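Local coordinates for alpha-l-arabinofuranosidase domain protein (Thermotoga maritima, PDB 4ATW), which probably hydrolyses terminal alpha-L-arabinofuranosyl residues from arabinose-containing polysaccharides and oligosaccharides, as a thermostable glycoside hydrolase, at residues Lys199-Asp213 with Ala225-Tyr237. Numbering follows the deposited sequence.
Sequences KVFDPTIKAIAVGCD and AGDVIDFISYHFY
The ring of Phe231 meets strand 206-209 with its edge: Ala207 O lies near the ring plane, as does Lys206 CB, while Ile208 CG1 approaches CD1 obliquely. Both Phe231 and Ile208 carry their gamma carbon (CG and CG1) anti to the carbonyl carbon (chi1 near -57° in both), which lays the two side chains side by side, and Ala278 of strand 276-284 packs against both. At the far end of the contact, Asp213 OD1 lies at the edge of the Tyr234 ring, in its plane, with carboxylate and ring planes 80° apart.

The carboxylate of Asp230 shows how one side chain can tie a strand start to a preceding loop. Its OD2 takes Ala207 N on the anti lone pair at 2.8 Å and, on the syn side, the ammonium of Lys199 in a salt bridge (NZ to OD2, 3.1 Å). The extended lysine chain also delivers NZ to Val228 O at 3.2 Å, while OD1 of the aspartate pairs with Arg273, so two cationic groups probably stabilise its negative charge.

Ala207 O accepts from both Asp230 N and Phe231 N, the latter at 3.0 Å. The parallel ladder then runs through Ala209, whose N donates to Phe231 O at 3.2 Å. Ala209 O in turn receives Ser233 N at 2.7 Å. Beside that bond Ile208 CG2 touches Ser233 CB, and the serine hydroxyl turns to Asp280. On the face bearing Ala209 and Ile232, Ala209 CB meets Ile229 CD1 at 3.8 Å, and Tyr187 and Thr195 of helix 184-196 add to the packing around Ala209 and Ile229. Helix 215-225 links these neighbouring parallel strands in a beta-alpha-beta unit, the repeating element of the (beta/alpha)8 barrel found in arabinofuranosidases of this family.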
loop_
_atom_site.group_PDB
_atom_site.type_symbol
_atom_site.label_atom_id
_atom_site.label_comp_id
_atom_site.label_asym_id
_atom_site.label_seq_id
_atom_site.Cartn_x
_atom_site.Cartn_y
_atom_site.Cartn_z
ATOM N N LYS A 199 21.046 -5.510 -11.669
ATOM C CA LYS A 199 20.360 -5.569 -12.945
ATOM C C LYS A 199 21.210 -6.235 -14.052
ATOM O O LYS A 199 20.645 -6.610 -15.096
ATOM C CB LYS A 199 19.904 -4.183 -13.407
ATOM C CG LYS A 199 18.504 -3.818 -12.922
ATOM C CD LYS A 199 17.891 -2.709 -13.730
ATOM C CE LYS A 199 16.422 -2.489 -13.395
ATOM N NZ LYS A 199 15.765 -1.578 -14.406
ATOM N N VAL A 200 22.541 -6.377 -13.871
ATOM C CA VAL A 200 23.331 -7.069 -14.901
ATOM C C VAL A 200 23.116 -8.549 -14.637
ATOM O O VAL A 200 23.138 -9.378 -15.551
ATOM C CB VAL A 200 24.822 -6.772 -14.859
ATOM C CG1 VAL A 200 25.013 -5.326 -14.669
ATOM C CG2 VAL A 200 25.501 -7.601 -13.835
ATOM N N PHE A 201 22.894 -8.868 -13.369
ATOM C CA PHE A 201 22.604 -10.234 -12.980
ATOM C C PHE A 201 21.186 -10.638 -13.420
ATOM O O PHE A 201 20.990 -11.724 -13.977
ATOM C CB PHE A 201 22.718 -10.390 -11.479
ATOM C CG PHE A 201 22.419 -11.773 -11.006
ATOM C CD1 PHE A 201 23.366 -12.795 -11.140
ATOM C CD2 PHE A 201 21.171 -12.083 -10.476
ATOM C CE1 PHE A 201 23.067 -14.088 -10.755
ATOM C CE2 PHE A 201 20.860 -13.390 -10.086
ATOM C CZ PHE A 201 21.799 -14.382 -10.225
ATOM N N ASP A 202 20.204 -9.769 -13.152
ATOM C CA ASP A 202 18.816 -10.016 -13.527
ATOM C C ASP A 202 18.162 -8.756 -14.056
ATOM O O ASP A 202 17.551 -7.995 -13.296
ATOM C CB ASP A 202 17.990 -10.488 -12.350
ATOM C CG ASP A 202 16.628 -10.917 -12.776
ATOM O OD1 ASP A 202 16.278 -10.675 -13.950
ATOM O OD2 ASP A 202 15.902 -11.502 -11.961
ATOM N N PRO A 203 18.251 -8.540 -15.376
ATOM C CA PRO A 203 17.713 -7.402 -16.121
ATOM C C PRO A 203 16.240 -7.170 -15.951
ATOM O O PRO A 203 15.763 -6.042 -16.076
ATOM C CB PRO A 203 18.063 -7.742 -17.555
ATOM C CG PRO A 203 19.322 -8.459 -17.412
ATOM C CD PRO A 203 19.029 -9.397 -16.277
ATOM N N THR A 204 15.513 -8.232 -15.646
ATOM C CA THR A 204 14.063 -8.133 -15.486
ATOM C C THR A 204 13.519 -7.465 -14.238
ATOM O O THR A 204 12.362 -7.076 -14.233
ATOM C CB THR A 204 13.418 -9.487 -15.545
ATOM O OG1 THR A 204 13.669 -10.165 -14.311
ATOM C CG2 THR A 204 13.982 -10.289 -16.728
ATOM N N ILE A 205 14.306 -7.333 -13.180
ATOM C CA ILE A 205 13.784 -6.674 -11.993
ATOM C C ILE A 205 13.479 -5.169 -12.078
ATOM O O ILE A 205 14.026 -4.411 -12.886
ATOM C CB ILE A 205 14.689 -6.890 -10.787
ATOM C CG1 ILE A 205 16.062 -6.263 -11.011
ATOM C CG2 ILE A 205 14.807 -8.362 -10.532
ATOM C CD1 ILE A 205 17.015 -6.454 -9.832
ATOM N N LYS A 206 12.559 -4.761 -11.228
ATOM C CA LYS A 206 12.175 -3.384 -11.129
ATOM C C LYS A 206 12.823 -2.875 -9.827
ATOM O O LYS A 206 12.756 -3.528 -8.764
ATOM C CB LYS A 206 10.660 -3.280 -11.023
ATOM C CG LYS A 206 9.900 -3.853 -12.182
ATOM C CD LYS A 206 10.125 -3.036 -13.422
ATOM C CE LYS A 206 8.938 -3.140 -14.367
ATOM N NZ LYS A 206 9.059 -2.231 -15.558
ATOM N N ALA A 207 13.452 -1.709 -9.917
ATOM C CA ALA A 207 14.093 -1.087 -8.771
ATOM C C ALA A 207 13.342 0.162 -8.232
ATOM O O ALA A 207 12.987 1.056 -8.984
ATOM C CB ALA A 207 15.495 -0.703 -9.150
ATOM N N ILE A 208 13.114 0.222 -6.924
ATOM C CA ILE A 208 12.456 1.363 -6.301
ATOM C C ILE A 208 13.512 2.053 -5.412
ATOM O O ILE A 208 14.010 1.471 -4.399
ATOM C CB ILE A 208 11.297 0.934 -5.406
ATOM C CG1 ILE A 208 10.266 0.135 -6.189
ATOM C CG2 ILE A 208 10.654 2.113 -4.826
ATOM C CD1 ILE A 208 10.645 -1.373 -6.398
ATOM N N ALA A 209 13.857 3.290 -5.803
ATOM C CA ALA A 209 14.867 4.090 -5.100
ATOM C C ALA A 209 14.224 4.944 -4.043
ATOM O O ALA A 209 13.101 5.353 -4.172
ATOM C CB ALA A 209 15.622 4.954 -6.075
ATOM N N VAL A 210 14.948 5.210 -2.983
ATOM C CA VAL A 210 14.404 5.983 -1.918
ATOM C C VAL A 210 14.212 7.420 -2.267
ATOM O O VAL A 210 15.169 8.123 -2.586
ATOM C CB VAL A 210 15.294 5.967 -0.738
ATOM C CG1 VAL A 210 14.558 6.611 0.435
ATOM C CG2 VAL A 210 15.703 4.552 -0.443
ATOM N N GLY A 211 12.969 7.857 -2.192
ATOM C CA GLY A 211 12.665 9.232 -2.472
ATOM C C GLY A 211 12.060 9.762 -1.207
ATOM O O GLY A 211 11.768 8.984 -0.301
ATOM N N CYS A 212 11.869 11.066 -1.115
ATOM C CA CYS A 212 11.268 11.605 0.085
ATOM C C CYS A 212 10.813 13.051 -0.153
ATOM O O CYS A 212 10.613 13.426 -1.289
ATOM C CB CYS A 212 12.236 11.511 1.259
ATOM S SG CYS A 212 13.380 12.801 1.206
ATOM N N ASP A 213 10.647 13.848 0.901
ATOM C CA ASP A 213 10.148 15.189 0.740
ATOM C C ASP A 213 11.164 16.270 0.423
ATOM O O ASP A 213 10.797 17.406 0.115
ATOM C CB ASP A 213 9.319 15.576 1.955
ATOM C CG ASP A 213 7.893 15.116 1.832
ATOM O OD1 ASP A 213 7.300 15.382 0.754
ATOM O OD2 ASP A 213 7.364 14.503 2.794
ATOM N N ALA A 225 20.613 8.026 -10.767
ATOM C CA ALA A 225 20.158 6.712 -11.165
ATOM C C ALA A 225 18.958 6.713 -12.086
ATOM O O ALA A 225 18.381 5.662 -12.331
ATOM C CB ALA A 225 19.854 5.893 -9.920
ATOM N N GLY A 226 18.594 7.884 -12.598
ATOM C CA GLY A 226 17.451 8.010 -13.491
ATOM C C GLY A 226 17.412 7.169 -14.768
ATOM O O GLY A 226 16.365 7.072 -15.431
ATOM N N ASP A 227 18.540 6.559 -15.107
ATOM C CA ASP A 227 18.631 5.725 -16.286
ATOM C C ASP A 227 18.566 4.240 -15.910
ATOM O O ASP A 227 18.622 3.369 -16.792
ATOM C CB ASP A 227 19.944 5.995 -17.032
ATOM C CG ASP A 227 21.168 5.815 -16.140
ATOM O OD1 ASP A 227 21.034 5.953 -14.899
ATOM O OD2 ASP A 227 22.263 5.544 -16.678
ATOM N N VAL A 228 18.454 3.939 -14.618
ATOM C CA VAL A 228 18.400 2.548 -14.220
ATOM C C VAL A 228 17.357 2.175 -13.211
ATOM O O VAL A 228 17.012 1.009 -13.103
ATOM C CB VAL A 228 19.740 2.033 -13.652
ATOM C CG1 VAL A 228 20.870 2.240 -14.649
ATOM C CG2 VAL A 228 20.015 2.699 -12.339
ATOM N N ILE A 229 16.870 3.120 -12.437
ATOM C CA ILE A 229 15.858 2.761 -11.466
ATOM C C ILE A 229 14.515 2.811 -12.199
ATOM O O ILE A 229 14.442 3.400 -13.269
ATOM C CB ILE A 229 15.892 3.730 -10.309
ATOM C CG1 ILE A 229 15.479 5.121 -10.775
ATOM C CG2 ILE A 229 17.297 3.786 -9.756
ATOM C CD1 ILE A 229 15.685 6.159 -9.691
ATOM N N ASP A 230 13.471 2.183 -11.650
ATOM C CA ASP A 230 12.158 2.170 -12.287
ATOM C C ASP A 230 11.114 2.995 -11.566
ATOM O O ASP A 230 10.116 3.393 -12.162
ATOM C CB ASP A 230 11.690 0.751 -12.415
ATOM C CG ASP A 230 12.668 -0.092 -13.178
ATOM O OD1 ASP A 230 12.722 0.076 -14.406
ATOM O OD2 ASP A 230 13.401 -0.909 -12.569
ATOM N N PHE A 231 11.349 3.252 -10.282
ATOM C CA PHE A 231 10.454 4.051 -9.465
ATOM C C PHE A 231 11.258 4.868 -8.493
ATOM O O PHE A 231 12.464 4.680 -8.342
ATOM C CB PHE A 231 9.544 3.181 -8.623
ATOM C CG PHE A 231 8.719 2.218 -9.401
ATOM C CD1 PHE A 231 9.261 1.051 -9.905
ATOM C CD2 PHE A 231 7.368 2.470 -9.606
ATOM C CE1 PHE A 231 8.472 0.157 -10.596
ATOM C CE2 PHE A 231 6.571 1.569 -10.303
ATOM C CZ PHE A 231 7.129 0.418 -10.794
ATOM N N ILE A 232 10.567 5.776 -7.822
ATOM C CA ILE A 232 11.183 6.577 -6.785
ATOM C C ILE A 232 10.114 6.495 -5.708
ATOM O O ILE A 232 8.941 6.755 -5.945
ATOM C CB ILE A 232 11.501 8.017 -7.220
ATOM C CG1 ILE A 232 12.022 8.780 -6.013
ATOM C CG2 ILE A 232 10.298 8.685 -7.820
ATOM C CD1 ILE A 232 12.793 10.039 -6.390
ATOM N N SER A 233 10.550 6.018 -4.554
ATOM C CA SER A 233 9.720 5.767 -3.392
ATOM C C SER A 233 9.183 7.024 -2.746
ATOM O O SER A 233 9.882 8.034 -2.713
ATOM C CB SER A 233 10.567 4.949 -2.396
ATOM O OG SER A 233 9.976 4.850 -1.132
ATOM N N TYR A 234 7.927 6.964 -2.292
ATOM C CA TYR A 234 7.329 8.072 -1.553
ATOM C C TYR A 234 6.541 7.535 -0.350
ATOM O O TYR A 234 5.749 6.602 -0.498
ATOM C CB TYR A 234 6.398 8.941 -2.408
ATOM C CG TYR A 234 6.013 10.252 -1.696
ATOM C CD1 TYR A 234 6.910 11.317 -1.618
ATOM C CD2 TYR A 234 4.799 10.375 -1.022
ATOM C CE1 TYR A 234 6.615 12.461 -0.886
ATOM C CE2 TYR A 234 4.504 11.527 -0.286
ATOM C CZ TYR A 234 5.415 12.553 -0.225
ATOM O OH TYR A 234 5.124 13.653 0.522
ATOM N N HIS A 235 6.777 8.121 0.830
ATOM C CA HIS A 235 6.126 7.690 2.054
ATOM C C HIS A 235 5.201 8.768 2.529
ATOM O O HIS A 235 5.637 9.903 2.674
ATOM C CB HIS A 235 7.169 7.412 3.129
ATOM C CG HIS A 235 7.970 6.175 2.879
ATOM N ND1 HIS A 235 8.843 5.647 3.808
ATOM C CD2 HIS A 235 8.041 5.364 1.796
ATOM C CE1 HIS A 235 9.419 4.569 3.307
ATOM N NE2 HIS A 235 8.950 4.374 2.087
ATOM N N PHE A 236 3.929 8.435 2.776
ATOM C CA PHE A 236 2.958 9.432 3.251
ATOM C C PHE A 236 2.197 8.988 4.485
ATOM O O PHE A 236 1.424 8.046 4.418
ATOM C CB PHE A 236 1.945 9.749 2.165
ATOM C CG PHE A 236 1.047 10.905 2.494
ATOM C CD1 PHE A 236 1.457 12.212 2.266
ATOM C CD2 PHE A 236 -0.213 10.692 3.025
ATOM C CE1 PHE A 236 0.617 13.308 2.567
ATOM C CE2 PHE A 236 -1.073 11.772 3.333
ATOM C CZ PHE A 236 -0.657 13.081 3.105
ATOM N N TYR A 237 2.415 9.664 5.608
ATOM C CA TYR A 237 1.717 9.324 6.845
ATOM C C TYR A 237 0.978 10.565 7.324
ATOM O O TYR A 237 1.585 11.620 7.522
ATOM C CB TYR A 237 2.695 8.853 7.929
ATOM C CG TYR A 237 3.278 7.464 7.687
ATOM C CD1 TYR A 237 2.451 6.348 7.572
ATOM C CD2 TYR A 237 4.651 7.267 7.522
ATOM C CE1 TYR A 237 2.973 5.082 7.293
ATOM C CE2 TYR A 237 5.177 6.002 7.242
ATOM C CZ TYR A 237 4.326 4.924 7.128
ATOM O OH TYR A 237 4.810 3.683 6.826
#